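Local structure of cellulose 1,4-beta-cellobiosidase (Clostridium thermocellum, 3ZQX) at residues 12-17 with 108-113; 42-47 with 99-104; 50-55 with 68-73. The protein probably anchors a cellulosomal cellobiohydrolase to cellulose, being the family 3b carbohydrate-binding module of that enzyme. The protein carries 1 engineered substitution. All coordinates share one frame; numbering follows the deposited sequence. Where two conformers were deposited one is given.

Interaction 1: residues 12-17 with 108-113. With CA (calcium ion), chain B.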
ATOM      1  N   THR A  12      -0.760  11.789  10.201  1.00 11.91           N
ATOM      2  CA  THR A  12      -1.276  11.114  11.385  1.00 12.95           C
ATOM      3  C   THR A  12      -2.618  11.635  11.882  1.00 12.76           C
ATOM      4  O   THR A  12      -3.194  11.068  12.806  1.00 14.98           O
ATOM      5  CB  THR A  12      -0.274  11.234  12.541  1.00 14.60           C
ATOM      6  OG1 THR A  12      -0.039  12.618  12.817  1.00 16.94           O
ATOM      7  CG2 THR A  12       1.046  10.581  12.167  1.00 17.65           C
ATOM      8  N   GLN A  13      -3.124  12.696  11.266  1.00 13.49           N
ATOM      9  CA  GLN A  13      -4.374  13.301  11.712  1.00 14.33           C
ATOM     10  C   GLN A  13      -5.556  12.418  11.349  1.00 12.10           C
ATOM     11  O   GLN A  13      -5.631  11.916  10.231  1.00 13.32           O
ATOM     12  CB  GLN A  13      -4.561  14.670  11.057  1.00 17.26           C
ATOM     13  CG  GLN A  13      -3.593  15.738  11.538  1.00 21.51           C
ATOM     14  CD  GLN A  13      -3.988  16.315  12.881  1.00 31.84           C
ATOM     15  OE1 GLN A  13      -4.828  17.212  12.960  1.00 38.46           O
ATOM     16  NE2 GLN A  13      -3.381  15.805  13.948  1.00 35.11           N
ATOM     17  N   THR A  14      -6.464  12.230  12.304  0.54 13.47           N
ATOM     18  CA  THR A  14      -7.685  11.465  12.076  0.54 16.11           C
ATOM     19  C   THR A  14      -8.406  11.998  10.841  0.54 11.97           C
ATOM     20  O   THR A  14      -8.723  11.258   9.900  0.54 11.10           O
ATOM     21  CB  THR A  14      -8.622  11.538  13.312  0.54 14.05           C
ATOM     22  OG1 THR A  14      -7.973  10.934  14.436  0.54 21.13           O
ATOM     23  CG2 THR A  14      -9.932  10.813  13.040  0.54 19.34           C
ATOM     24  N   SER A  15      -8.636  13.304  10.845  1.00 11.31           N
ATOM     25  CA  SER A  15      -9.365  13.966   9.781  1.00 11.79           C
ATOM     26  C   SER A  15      -8.366  14.636   8.846  1.00 11.09           C
ATOM     27  O   SER A  15      -7.619  15.528   9.263  1.00 14.56           O
ATOM     28  CB  SER A  15     -10.319  14.999  10.367  1.00 14.13           C
ATOM     29  OG  SER A  15     -10.886  15.790   9.342  1.00 17.64           O
ATOM     30  N   THR A  16      -8.310  14.177   7.600  1.00 10.31           N
ATOM     31  CA  THR A  16      -7.374  14.744   6.641  1.00 10.25           C
ATOM     32  C   THR A  16      -7.881  14.516   5.236  1.00  9.35           C
ATOM     33  O   THR A  16      -8.566  13.528   4.977  1.00 10.24           O
ATOM     34  CB  THR A  16      -5.971  14.110   6.775  1.00 11.66           C
ATOM     35  OG1 THR A  16      -5.104  14.652   5.775  1.00 11.72           O
ATOM     36  CG2 THR A  16      -6.035  12.600   6.607  1.00 13.24           C
ATOM     37  N   GLN A  17      -7.504  15.397   4.321  1.00  9.25           N
ATOM     38  CA  GLN A  17      -7.809  15.192   2.917  1.00  9.03           C
ATOM     39  C   GLN A  17      -6.859  14.203   2.247  1.00  8.80           C
ATOM     40  O   GLN A  17      -7.123  13.769   1.125  1.00  9.71           O
ATOM     41  CB  GLN A  17      -7.783  16.521   2.177  1.00  9.51           C
ATOM     42  CG  GLN A  17      -8.865  17.470   2.633  1.00 10.05           C
ATOM     43  CD  GLN A  17      -8.524  18.898   2.303  1.00 10.59           C
ATOM     44  OE1 GLN A  17      -7.498  19.411   2.744  1.00 10.90           O
ATOM     45  NE2 GLN A  17      -9.354  19.538   1.490  1.00 10.88           N
ATOM     46  N   PHE A 108     -12.728  15.133   3.060  1.00 10.69           N
ATOM     47  CA  PHE A 108     -11.942  14.630   4.183  1.00 10.20           C
ATOM     48  C   PHE A 108     -12.160  13.147   4.457  1.00  9.96           C
ATOM     49  O   PHE A 108     -13.300  12.679   4.554  1.00 11.72           O
ATOM     50  CB  PHE A 108     -12.281  15.401   5.461  1.00 10.89           C
ATOM     51  CG  PHE A 108     -11.736  16.796   5.498  1.00 11.73           C
ATOM     52  CD1 PHE A 108     -12.389  17.828   4.849  1.00 14.39           C
ATOM     53  CD2 PHE A 108     -10.571  17.080   6.188  1.00 12.77           C
ATOM     54  CE1 PHE A 108     -11.889  19.117   4.885  1.00 16.76           C
ATOM     55  CE2 PHE A 108     -10.072  18.371   6.233  1.00 15.34           C
ATOM     56  CZ  PHE A 108     -10.736  19.386   5.581  1.00 16.51           C
ATOM     57  N   HIS A 109     -11.058  12.424   4.608  1.00  9.32           N
ATOM     58  CA  HIS A 109     -11.081  11.090   5.182  1.00  9.56           C
ATOM     59  C   HIS A 109     -11.267  11.134   6.688  1.00  9.74           C
ATOM     60  O   HIS A 109     -10.895  12.110   7.342  1.00 11.38           O
ATOM     61  CB  HIS A 109      -9.728  10.401   5.016  1.00  9.39           C
ATOM     62  CG  HIS A 109      -9.288  10.186   3.608  1.00  9.15           C
ATOM     63  ND1 HIS A 109      -9.748   9.145   2.835  1.00 10.09           N
ATOM     64  CD2 HIS A 109      -8.356  10.830   2.868  1.00  9.69           C
ATOM     65  CE1 HIS A 109      -9.136   9.171   1.664  1.00 11.02           C
ATOM     66  NE2 HIS A 109      -8.283  10.183   1.660  1.00 10.52           N
ATOM     67  N   ASP A 110     -11.790  10.038   7.232  1.00  9.38           N
ATOM     68  CA  ASP A 110     -11.623   9.698   8.643  1.00  9.36           C
ATOM     69  C   ASP A 110     -10.685   8.500   8.666  1.00  9.04           C
ATOM     70  O   ASP A 110     -11.047   7.420   8.220  1.00  9.50           O
ATOM     71  CB  ASP A 110     -12.980   9.322   9.238  1.00 11.65           C
ATOM     72  CG  ASP A 110     -12.898   8.898  10.692  1.00 12.05           C
ATOM     73  OD1 ASP A 110     -11.793   8.781  11.249  1.00 12.92           O
ATOM     74  OD2 ASP A 110     -13.976   8.663  11.280  1.00 17.32           O
ATOM     75  N   GLN A 111      -9.469   8.687   9.156  1.00  9.28           N
ATOM     76  CA  GLN A 111      -8.511   7.588   9.170  1.00  9.53           C
ATOM     77  C   GLN A 111      -8.698   6.652  10.355  1.00  9.95           C
ATOM     78  O   GLN A 111      -8.136   5.559  10.361  1.00 10.32           O
ATOM     79  CB  GLN A 111      -7.072   8.107   9.184  1.00  9.63           C
ATOM     80  CG  GLN A 111      -6.704   8.973   8.007  1.00  9.91           C
ATOM     81  CD  GLN A 111      -5.207   9.050   7.819  1.00  9.07           C
ATOM     82  OE1 GLN A 111      -4.619   8.212   7.134  1.00  8.90           O
ATOM     83  NE2 GLN A 111      -4.578  10.045   8.434  1.00 10.12           N
ATOM     84  N   SER A 112      -9.483   7.066  11.346  1.00 10.54           N
ATOM     85  CA  SER A 112      -9.581   6.284  12.582  1.00 11.90           C
ATOM     86  C   SER A 112     -10.264   4.941  12.403  1.00 11.62           C
ATOM     87  O   SER A 112     -10.122   4.080  13.218  1.00 15.11           O
ATOM     88  CB  SER A 112     -10.244   7.104  13.714  1.00 14.23           C
ATOM     89  OG  SER A 112     -11.596   7.272  13.468  1.00 14.80           O
ATOM     90  N   ASN A 113     -11.006   4.817  11.317  1.00 10.02           N
ATOM     91  CA  ASN A 113     -11.682   3.594  10.985  1.00 10.42           C
ATOM     92  C   ASN A 113     -11.065   2.867   9.774  1.00  9.38           C
ATOM     93  O   ASN A 113     -11.752   2.166   9.048  1.00 10.39           O
ATOM     94  CB  ASN A 113     -13.179   3.845  10.775  1.00 12.08           C
ATOM     95  CG  ASN A 113     -13.442   4.797   9.675  1.00 10.85           C
ATOM     96  OD1 ASN A 113     -12.516   5.220   9.010  1.00 10.01           O
ATOM     97  ND2 ASN A 113     -14.709   5.120   9.427  1.00 13.51           N
TER
HETATM   98 CA    CA B1146     -12.046   5.841   6.702  1.00  8.84          CA
HETATM   99  O   HOH W   1     -13.025  13.210   8.979  1.00 31.07           O
HETATM  100  O   HOH W   2     -10.246   6.962   5.343  1.00  9.60           O
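The Q17 side chain lies flat on the F108 ring. CG sits over the ring centre, 3.8 Å from the centroid of F108, in a CH-pi contact. The Q17 amide plane is only 8° from the F108 ring plane, so the two stack. The amide is held at its far end as well, where NE2 bonds to the backbone O of W106. The two backbones form a short antiparallel strand pair within one sheet of the beta-sandwich of this CBM3 module, at its surface. T16 and H109 are the hydrogen-bonded pair. H109 N gives a 2.8 Å bond to T16 O, while the return bond from T16 N is weak. S15 and D110 make the next, non-hydrogen-bonded pair. Beyond it, Q111 N bonds to T14 O at 2.8 Å. The Q111 side chain then runs extended past CG toward the 12-14 backbone. Its NE2 meets Q13 O at 2.8 Å, nearly straight at 165° and in the plane of its own amide. NE2 also bonds to N11 O, so two carbonyls fix the amide. The T16 methyl CG2 packs on the same nitrogen. In segment 108-113, D110 O and N113 OD1 bind the calcium ion. D110 OD1 makes an Asx turn, taking S112 N from above the carboxylate plane and S112 OG, 2.7 Å away, on its syn side.

Interaction 2: residues 42-47 with 99-104; sequences YYFTKE and FVIRYA. With CA (calcium ion), chain B.
Water 3 is held by three groups and joins the two segments. It accepts from E47 N at 3.0 Å and donates to E47 OE1. It also lies 2.6 Å from Y103 OH, in the plane of the Y103 ring. The water thus bridges the Y103 hydroxyl to E47. K46 CB lies 3.5 Å from Y103 OH. The water also links Y103 to the metal site, because E47 OE1 is a calcium ligand. E47 folds back at chi2 (71°), which lets both carboxylate oxygens reach the calcium ion, each at 2.5 Å. T45 binds it twice, through its backbone O and OG1. D110, N113, D114 and water 2 complete the shell. The two segments run roughly in the same direction, with paired CA atoms about 10 Å apart. Strand 38-43, which ends in the first segment, and strand 97-103 belong to the two facing sheets of the CBM3 beta-sandwich, and side chains fill the gap between them. At the start of both segments, Y42 and F99 form an edge-to-face pair. The edge of F99 points at the face of Y42, with centroids 5.1 Å apart and planes at 56°. I101 comes next and uses two branches. CD1 touches both Y42 and F44, while CG2 meets F44 CZ at 3.8 Å. With CG between its backbone N and carbonyl carbon (chi1 74°), the F44 ring reaches toward I101, and the two side chains come from opposite directions. I19 of strand 15-27 packs on Y42, F44 and F99, and F54 adjoins F99.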
ATOM      1  N   TYR A  42      -3.622  -1.776   0.771  1.00  6.91           N
ATOM      2  CA  TYR A  42      -3.721  -0.932   1.956  1.00  7.12           C
ATOM      3  C   TYR A  42      -5.202  -0.696   2.226  1.00  7.04           C
ATOM      4  O   TYR A  42      -5.909  -0.128   1.392  1.00  6.94           O
ATOM      5  CB  TYR A  42      -2.996   0.408   1.711  1.00  7.61           C
ATOM      6  CG  TYR A  42      -3.135   1.411   2.847  1.00  7.21           C
ATOM      7  CD1 TYR A  42      -4.235   2.253   2.931  1.00  8.12           C
ATOM      8  CD2 TYR A  42      -2.162   1.507   3.840  1.00  7.63           C
ATOM      9  CE1 TYR A  42      -4.365   3.162   3.972  1.00  7.96           C
ATOM     10  CE2 TYR A  42      -2.287   2.401   4.885  1.00  7.80           C
ATOM     11  CZ  TYR A  42      -3.384   3.232   4.951  1.00  7.81           C
ATOM     12  OH  TYR A  42      -3.478   4.112   6.007  1.00  8.35           O
ATOM     13  N   TYR A  43      -5.664  -1.164   3.382  1.00  7.22           N
ATOM     14  CA  TYR A  43      -7.090  -1.218   3.701  1.00  7.70           C
ATOM     15  C   TYR A  43      -7.564   0.040   4.401  1.00  6.94           C
ATOM     16  O   TYR A  43      -6.986   0.460   5.404  1.00  7.67           O
ATOM     17  CB  TYR A  43      -7.380  -2.457   4.562  1.00  8.12           C
ATOM     18  CG  TYR A  43      -7.011  -3.731   3.843  1.00  7.85           C
ATOM     19  CD1 TYR A  43      -7.898  -4.324   2.959  1.00  8.35           C
ATOM     20  CD2 TYR A  43      -5.745  -4.303   3.989  1.00  7.98           C
ATOM     21  CE1 TYR A  43      -7.556  -5.472   2.261  1.00  8.32           C
ATOM     22  CE2 TYR A  43      -5.389  -5.449   3.297  1.00  8.35           C
ATOM     23  CZ  TYR A  43      -6.296  -6.031   2.439  1.00  8.05           C
ATOM     24  OH  TYR A  43      -5.919  -7.161   1.754  1.00  8.56           O
ATOM     25  N   PHE A  44      -8.610   0.653   3.853  1.00  7.47           N
ATOM     26  CA  PHE A  44      -9.197   1.828   4.459  1.00  7.69           C
ATOM     27  C   PHE A  44     -10.655   1.901   4.071  1.00  7.38           C
ATOM     28  O   PHE A  44     -11.047   1.417   3.007  1.00  7.98           O
ATOM     29  CB  PHE A  44      -8.445   3.106   4.031  1.00  8.26           C
ATOM     30  CG  PHE A  44      -8.710   3.551   2.610  1.00  8.01           C
ATOM     31  CD1 PHE A  44      -8.062   2.964   1.534  1.00  7.52           C
ATOM     32  CD2 PHE A  44      -9.604   4.583   2.363  1.00  8.67           C
ATOM     33  CE1 PHE A  44      -8.302   3.397   0.237  1.00  7.76           C
ATOM     34  CE2 PHE A  44      -9.859   5.022   1.064  1.00  8.54           C
ATOM     35  CZ  PHE A  44      -9.188   4.436   0.000  1.00  8.42           C
ATOM     36  N   THR A  45     -11.448   2.521   4.933  1.00  8.38           N
ATOM     37  CA  THR A  45     -12.865   2.698   4.669  1.00  9.33           C
ATOM     38  C   THR A  45     -13.091   4.045   4.008  1.00  8.50           C
ATOM     39  O   THR A  45     -12.590   5.075   4.476  1.00  9.36           O
ATOM     40  CB  THR A  45     -13.681   2.634   5.962  1.00  9.43           C
ATOM     41  OG1 THR A  45     -13.073   3.487   6.932  1.00  9.85           O
ATOM     42  CG2 THR A  45     -13.742   1.205   6.498  1.00 10.55           C
ATOM     43  N   LYS A  46     -13.839   4.040   2.912  1.00  9.29           N
ATOM     44  CA  LYS A  46     -14.125   5.288   2.221  1.00  9.89           C
ATOM     45  C   LYS A  46     -15.363   5.967   2.784  1.00 11.61           C
ATOM     46  O   LYS A  46     -16.417   5.347   2.908  1.00 14.54           O
ATOM     47  CB  LYS A  46     -14.203   5.104   0.699  1.00 13.93           C
ATOM     48  CG  LYS A  46     -15.247   4.152   0.207  1.00 18.82           C
ATOM     49  CD  LYS A  46     -15.274   4.179  -1.312  1.00 16.00           C
ATOM     50  CE  LYS A  46     -16.324   3.241  -1.845  1.00 20.69           C
ATOM     51  NZ  LYS A  46     -16.304   3.142  -3.333  1.00 21.29           N
ATOM     52  N   GLU A  47     -15.215   7.237   3.146  1.00 11.33           N
ATOM     53  CA  GLU A  47     -16.300   8.030   3.703  1.00 11.94           C
ATOM     54  C   GLU A  47     -17.126   8.776   2.650  1.00 12.10           C
ATOM     55  O   GLU A  47     -18.194   9.291   2.967  1.00 15.81           O
ATOM     56  CB  GLU A  47     -15.748   9.043   4.714  1.00 12.07           C
ATOM     57  CG  GLU A  47     -15.495   8.498   6.116  1.00 12.20           C
ATOM     58  CD  GLU A  47     -14.315   7.550   6.201  1.00 10.08           C
ATOM     59  OE1 GLU A  47     -13.191   7.925   5.782  1.00  9.94           O
ATOM     60  OE2 GLU A  47     -14.497   6.428   6.720  1.00 10.83           O
ATOM     61  N   PHE A  99       3.046   7.243  -0.893  1.00  9.83           N
ATOM     62  CA  PHE A  99       1.657   7.192  -1.312  1.00  9.59           C
ATOM     63  C   PHE A  99       0.818   8.261  -0.668  1.00  8.66           C
ATOM     64  O   PHE A  99       0.980   8.569   0.522  1.00  9.50           O
ATOM     65  CB  PHE A  99       1.025   5.795  -1.107  1.00 10.67           C
ATOM     66  CG  PHE A  99       0.732   5.419   0.330  1.00  9.07           C
ATOM     67  CD1 PHE A  99       1.726   4.916   1.161  1.00  9.42           C
ATOM     68  CD2 PHE A  99      -0.568   5.503   0.824  1.00 11.04           C
ATOM     69  CE1 PHE A  99       1.436   4.549   2.465  1.00 12.47           C
ATOM     70  CE2 PHE A  99      -0.861   5.123   2.120  1.00 13.02           C
ATOM     71  CZ  PHE A  99       0.138   4.648   2.941  1.00 12.49           C
ATOM     72  N   VAL A 100      -0.077   8.814  -1.482  1.00  8.63           N
ATOM     73  CA  VAL A 100      -1.156   9.680  -1.045  1.00  8.34           C
ATOM     74  C   VAL A 100      -2.447   9.125  -1.632  1.00  8.44           C
ATOM     75  O   VAL A 100      -2.483   8.730  -2.813  1.00  9.09           O
ATOM     76  CB  VAL A 100      -0.945  11.116  -1.551  1.00 10.32           C
ATOM     77  CG1 VAL A 100      -2.241  11.920  -1.497  1.00 10.73           C
ATOM     78  CG2 VAL A 100       0.156  11.800  -0.748  1.00 12.05           C
ATOM     79  N   ILE A 101      -3.493   9.078  -0.809  1.00  8.14           N
ATOM     80  CA  ILE A 101      -4.834   8.765  -1.286  1.00  8.76           C
ATOM     81  C   ILE A 101      -5.716   9.958  -0.972  1.00  8.27           C
ATOM     82  O   ILE A 101      -5.814  10.393   0.187  1.00  8.61           O
ATOM     83  CB  ILE A 101      -5.432   7.521  -0.596  1.00  8.29           C
ATOM     84  CG1 ILE A 101      -4.536   6.297  -0.788  1.00  9.22           C
ATOM     85  CG2 ILE A 101      -6.845   7.253  -1.113  1.00  9.79           C
ATOM     86  CD1 ILE A 101      -4.817   5.187   0.196  1.00  9.35           C
ATOM     87  N   ARG A 102      -6.341  10.517  -1.998  1.00  8.92           N
ATOM     88  CA  ARG A 102      -7.190  11.683  -1.820  1.00  9.65           C
ATOM     89  C   ARG A 102      -8.433  11.556  -2.676  1.00  9.33           C
ATOM     90  O   ARG A 102      -8.540  10.641  -3.487  1.00 10.01           O
ATOM     91  CB  ARG A 102      -6.431  12.964  -2.143  1.00 12.03           C
ATOM     92  CG  ARG A 102      -5.986  13.107  -3.564  1.00 13.73           C
ATOM     93  CD  ARG A 102      -5.147  14.376  -3.591  1.00 23.94           C
ATOM     94  NE  ARG A 102      -4.526  14.657  -4.874  1.00 28.38           N
ATOM     95  CZ  ARG A 102      -3.280  15.098  -5.019  1.00 20.66           C
ATOM     96  NH1 ARG A 102      -2.494  15.300  -3.961  1.00 20.07           N
ATOM     97  NH2 ARG A 102      -2.815  15.330  -6.232  1.00 23.60           N
ATOM     98  N   TYR A 103      -9.390  12.442  -2.457  1.00 10.02           N
ATOM     99  CA  TYR A 103     -10.574  12.525  -3.298  1.00 10.34           C
ATOM    100  C   TYR A 103     -10.439  13.603  -4.368  1.00 10.73           C
ATOM    101  O   TYR A 103      -9.828  14.648  -4.135  1.00 12.17           O
ATOM    102  CB  TYR A 103     -11.789  12.843  -2.442  1.00 10.59           C
ATOM    103  CG  TYR A 103     -12.239  11.711  -1.556  1.00 10.11           C
ATOM    104  CD1 TYR A 103     -13.023  10.692  -2.062  1.00 11.20           C
ATOM    105  CD2 TYR A 103     -11.885  11.663  -0.212  1.00 10.26           C
ATOM    106  CE1 TYR A 103     -13.453   9.655  -1.260  1.00 10.59           C
ATOM    107  CE2 TYR A 103     -12.311  10.628   0.602  1.00 10.76           C
ATOM    108  CZ  TYR A 103     -13.091   9.626   0.073  1.00 10.28           C
ATOM    109  OH  TYR A 103     -13.545   8.584   0.849  1.00 11.73           O
ATOM    110  N   ALA A 104     -11.024  13.362  -5.540  1.00 11.65           N
ATOM    111  CA  ALA A 104     -11.037  14.367  -6.600  1.00 14.33           C
ATOM    112  C   ALA A 104     -11.624  15.692  -6.128  1.00 14.26           C
ATOM    113  O   ALA A 104     -11.215  16.753  -6.593  1.00 16.62           O
ATOM    114  CB  ALA A 104     -11.808  13.855  -7.808  1.00 15.16           C
TER
HETATM  115 CA    CA B1146     -12.046   5.841   6.702  1.00  8.84          CA
HETATM  116  O   HOH W   3     -12.355   8.257   3.176  1.00 11.77           O
HETATM  117  O   HOH W   2     -10.246   6.962   5.343  1.00  9.60           O

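Interaction 3: residues 50-55 with 68-73; sequences SQLQFI and PSFGGS
L52 meets the F70 ring through its CB, which lies over the ring centre. The distance from L52 CB to the F70 centroid is 3.7 Å, only 11° off the ring normal, a CH-pi contact. Further out, L52 CD1 approaches F70 CD1 at 4.0 Å. The backbone of L52 joins in, with its O 3.5 Å from F70 CE2. At Q53, CB points away from strand 66-71, and NE2 bonds to Q51 OE1 at 2.9 Å, almost straight. This bond lies in the planes of both amides and uses a lone pair of OE1. The backbone of Q53 still contributes, because its C lies near the plane of the F70 ring, at the CZ edge. F54 N meets the same edge. F70 is therefore set against the strand with one face on L52 and its far edge toward the 53-54 peptide. F54 then points back across the gap. With CG anti to the backbone N (chi1 169°), the F54 ring swings beside P68. F54 CD2 is 3.6 Å from P68 CB, and the two side chains cross at about a right angle. F54 also packs on F99 of its own sheet and on L79 and L81 of the facing one. No hydrogen bond joins the segments. The side chains of F70 and P68 bridge strands 66-71 and 52-55, which run at 144° to each other, as between the two opposed sheets of a beta-sandwich.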
ATOM      1  N   SER A  50     -16.978  10.466  -3.919  1.00 18.44           N
ATOM      2  CA  SER A  50     -16.144  11.153  -4.893  1.00 19.19           C
ATOM      3  C   SER A  50     -15.038  10.206  -5.354  1.00 15.09           C
ATOM      4  O   SER A  50     -14.648   9.282  -4.632  1.00 15.47           O
ATOM      5  CB  SER A  50     -15.534  12.420  -4.283  1.00 18.26           C
ATOM      6  OG  SER A  50     -14.587  13.023  -5.160  1.00 23.04           O
ATOM      7  N   GLN A  51     -14.554  10.415  -6.569  1.00 14.80           N
ATOM      8  CA  GLN A  51     -13.454   9.620  -7.088  1.00 11.83           C
ATOM      9  C   GLN A  51     -12.274   9.626  -6.135  1.00 10.68           C
ATOM     10  O   GLN A  51     -11.827  10.687  -5.684  1.00 12.51           O
ATOM     11  CB  GLN A  51     -13.013  10.181  -8.438  1.00 13.42           C
ATOM     12  CG  GLN A  51     -11.732   9.580  -8.963  1.00 14.62           C
ATOM     13  CD  GLN A  51     -11.367  10.121 -10.324  1.00 16.88           C
ATOM     14  OE1 GLN A  51     -10.676  11.137 -10.440  1.00 19.40           O
ATOM     15  NE2 GLN A  51     -11.837   9.451 -11.368  1.00 20.34           N
ATOM     16  N   LEU A  52     -11.774   8.436  -5.840  1.00  9.38           N
ATOM     17  CA  LEU A  52     -10.541   8.269  -5.096  1.00  9.13           C
ATOM     18  C   LEU A  52      -9.366   8.284  -6.055  1.00  8.90           C
ATOM     19  O   LEU A  52      -9.433   7.703  -7.151  1.00 10.58           O
ATOM     20  CB  LEU A  52     -10.563   6.938  -4.357  1.00  9.11           C
ATOM     21  CG  LEU A  52     -11.422   6.943  -3.100  1.00  9.32           C
ATOM     22  CD1 LEU A  52     -11.796   5.517  -2.722  1.00 11.04           C
ATOM     23  CD2 LEU A  52     -10.691   7.634  -1.961  1.00 10.68           C
ATOM     24  N   GLN A  53      -8.280   8.931  -5.636  1.00  9.30           N
ATOM     25  CA  GLN A  53      -7.082   9.063  -6.446  1.00  9.03           C
ATOM     26  C   GLN A  53      -5.857   8.679  -5.638  1.00  8.77           C
ATOM     27  O   GLN A  53      -5.736   9.021  -4.452  1.00 10.52           O
ATOM     28  CB  GLN A  53      -6.937  10.509  -6.907  1.00 11.38           C
ATOM     29  CG  GLN A  53      -8.144  10.997  -7.671  1.00 12.42           C
ATOM     30  CD  GLN A  53      -8.041  12.455  -8.050  1.00 14.16           C
ATOM     31  OE1 GLN A  53      -7.301  13.226  -7.433  1.00 16.48           O
ATOM     32  NE2 GLN A  53      -8.793  12.847  -9.069  1.00 16.48           N
ATOM     33  N   PHE A  54      -4.950   7.961  -6.288  1.00  9.41           N
ATOM     34  CA  PHE A  54      -3.637   7.631  -5.747  1.00  9.30           C
ATOM     35  C   PHE A  54      -2.590   8.514  -6.405  1.00  8.93           C
ATOM     36  O   PHE A  54      -2.625   8.715  -7.624  1.00 10.48           O
ATOM     37  CB  PHE A  54      -3.317   6.173  -6.069  1.00  9.74           C
ATOM     38  CG  PHE A  54      -1.886   5.786  -5.795  1.00  9.05           C
ATOM     39  CD1 PHE A  54      -1.515   5.323  -4.552  1.00 10.38           C
ATOM     40  CD2 PHE A  54      -0.916   5.874  -6.783  1.00 10.12           C
ATOM     41  CE1 PHE A  54      -0.202   4.962  -4.287  1.00 10.44           C
ATOM     42  CE2 PHE A  54       0.395   5.514  -6.527  1.00 10.16           C
ATOM     43  CZ  PHE A  54       0.750   5.057  -5.278  1.00 10.24           C
ATOM     44  N   ILE A  55      -1.651   9.027  -5.612  1.00  8.62           N
ATOM     45  CA  ILE A  55      -0.521   9.761  -6.163  1.00  9.40           C
ATOM     46  C   ILE A  55       0.756   9.347  -5.448  1.00  8.79           C
ATOM     47  O   ILE A  55       0.796   9.277  -4.210  1.00  9.95           O
ATOM     48  CB  ILE A  55      -0.694  11.285  -6.040  1.00 12.09           C
ATOM     49  CG1 ILE A  55      -2.057  11.748  -6.565  1.00 15.89           C
ATOM     50  CG2 ILE A  55       0.431  11.998  -6.782  1.00 14.54           C
ATOM     51  CD1 ILE A  55      -3.167  11.717  -5.536  1.00 22.74           C
ATOM     52  N   PRO A  68      -2.154   1.804  -9.852  1.00  9.34           N
ATOM     53  CA  PRO A  68      -3.083   1.870  -8.722  1.00  9.02           C
ATOM     54  C   PRO A  68      -4.524   1.575  -9.094  1.00  8.40           C
ATOM     55  O   PRO A  68      -4.970   1.924 -10.186  1.00 10.64           O
ATOM     56  CB  PRO A  68      -2.953   3.322  -8.264  1.00 10.65           C
ATOM     57  CG  PRO A  68      -2.677   4.077  -9.536  1.00 11.75           C
ATOM     58  CD  PRO A  68      -1.789   3.146 -10.348  1.00 10.98           C
ATOM     59  N   SER A  69      -5.267   1.029  -8.143  1.00  8.16           N
ATOM     60  CA  SER A  69      -6.706   0.873  -8.276  1.00  8.69           C
ATOM     61  C   SER A  69      -7.305   0.839  -6.883  1.00  7.42           C
ATOM     62  O   SER A  69      -6.579   0.828  -5.884  1.00  8.26           O
ATOM     63  CB  SER A  69      -7.049  -0.406  -9.063  1.00  9.93           C
ATOM     64  OG  SER A  69      -6.533  -1.567  -8.436  1.00  9.98           O
ATOM     65  N   PHE A  70      -8.631   0.788  -6.819  1.00  7.87           N
ATOM     66  CA  PHE A  70      -9.347   0.650  -5.561  1.00  7.95           C
ATOM     67  C   PHE A  70     -10.292  -0.528  -5.689  1.00  7.72           C
ATOM     68  O   PHE A  70     -10.867  -0.759  -6.752  1.00  9.00           O
ATOM     69  CB  PHE A  70     -10.077   1.951  -5.205  1.00  8.26           C
ATOM     70  CG  PHE A  70      -9.125   3.096  -4.989  1.00  8.06           C
ATOM     71  CD1 PHE A  70      -8.572   3.317  -3.742  1.00  8.25           C
ATOM     72  CD2 PHE A  70      -8.722   3.902  -6.047  1.00  9.36           C
ATOM     73  CE1 PHE A  70      -7.655   4.339  -3.537  1.00  8.41           C
ATOM     74  CE2 PHE A  70      -7.802   4.915  -5.849  1.00  9.62           C
ATOM     75  CZ  PHE A  70      -7.274   5.134  -4.596  1.00  9.58           C
ATOM     76  N   GLY A  71     -10.437  -1.283  -4.613  1.00  8.31           N
ATOM     77  CA  GLY A  71     -11.273  -2.459  -4.639  1.00  8.54           C
ATOM     78  C   GLY A  71     -11.895  -2.747  -3.299  1.00  7.82           C
ATOM     79  O   GLY A  71     -11.632  -2.067  -2.299  1.00  8.04           O
ATOM     80  N   GLY A  72     -12.735  -3.773  -3.286  1.00  9.06           N
ATOM     81  CA  GLY A  72     -13.500  -4.134  -2.113  1.00  9.13           C
ATOM     82  C   GLY A  72     -14.580  -3.114  -1.800  1.00  8.38           C
ATOM     83  O   GLY A  72     -14.842  -2.179  -2.568  1.00  9.85           O
ATOM     84  N   SER A  73     -15.226  -3.313  -0.657  1.00  9.20           N
ATOM     85  CA  SER A  73     -16.279  -2.417  -0.206  1.00  9.27           C
ATOM     86  C   SER A  73     -16.398  -2.540   1.304  1.00  9.78           C
ATOM     87  O   SER A  73     -15.986  -3.548   1.889  1.00 10.50           O
ATOM     88  CB  SER A  73     -17.607  -2.733  -0.908  1.00 11.64           C
ATOM     89  OG  SER A  73     -18.052  -4.039  -0.614  1.00 14.29           O
TER

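From the N terminus, the chain passes through 12-17 and strand 15-27, then reaches 42-47 at the end of strand 38-43. Segment 50-55 follows, and 68-73 closes the smallest loop, interaction 3. The chain returns at 99-104 to close interaction 2 around it. Finally 108-113 pairs with 12-17, and interaction 1 encloses both. The three loops nest without crossing. Interactions 2 and 3 each join the two facing sheets, and strands 52-55 and 97-103 are neighbours, with R102 O probably hydrogen-bonded to Q53 N. Interaction 1 lies within one sheet. It meets interaction 2 at the shared calcium ion and where H109 NE2 probably hydrogen-bonds to I101 O.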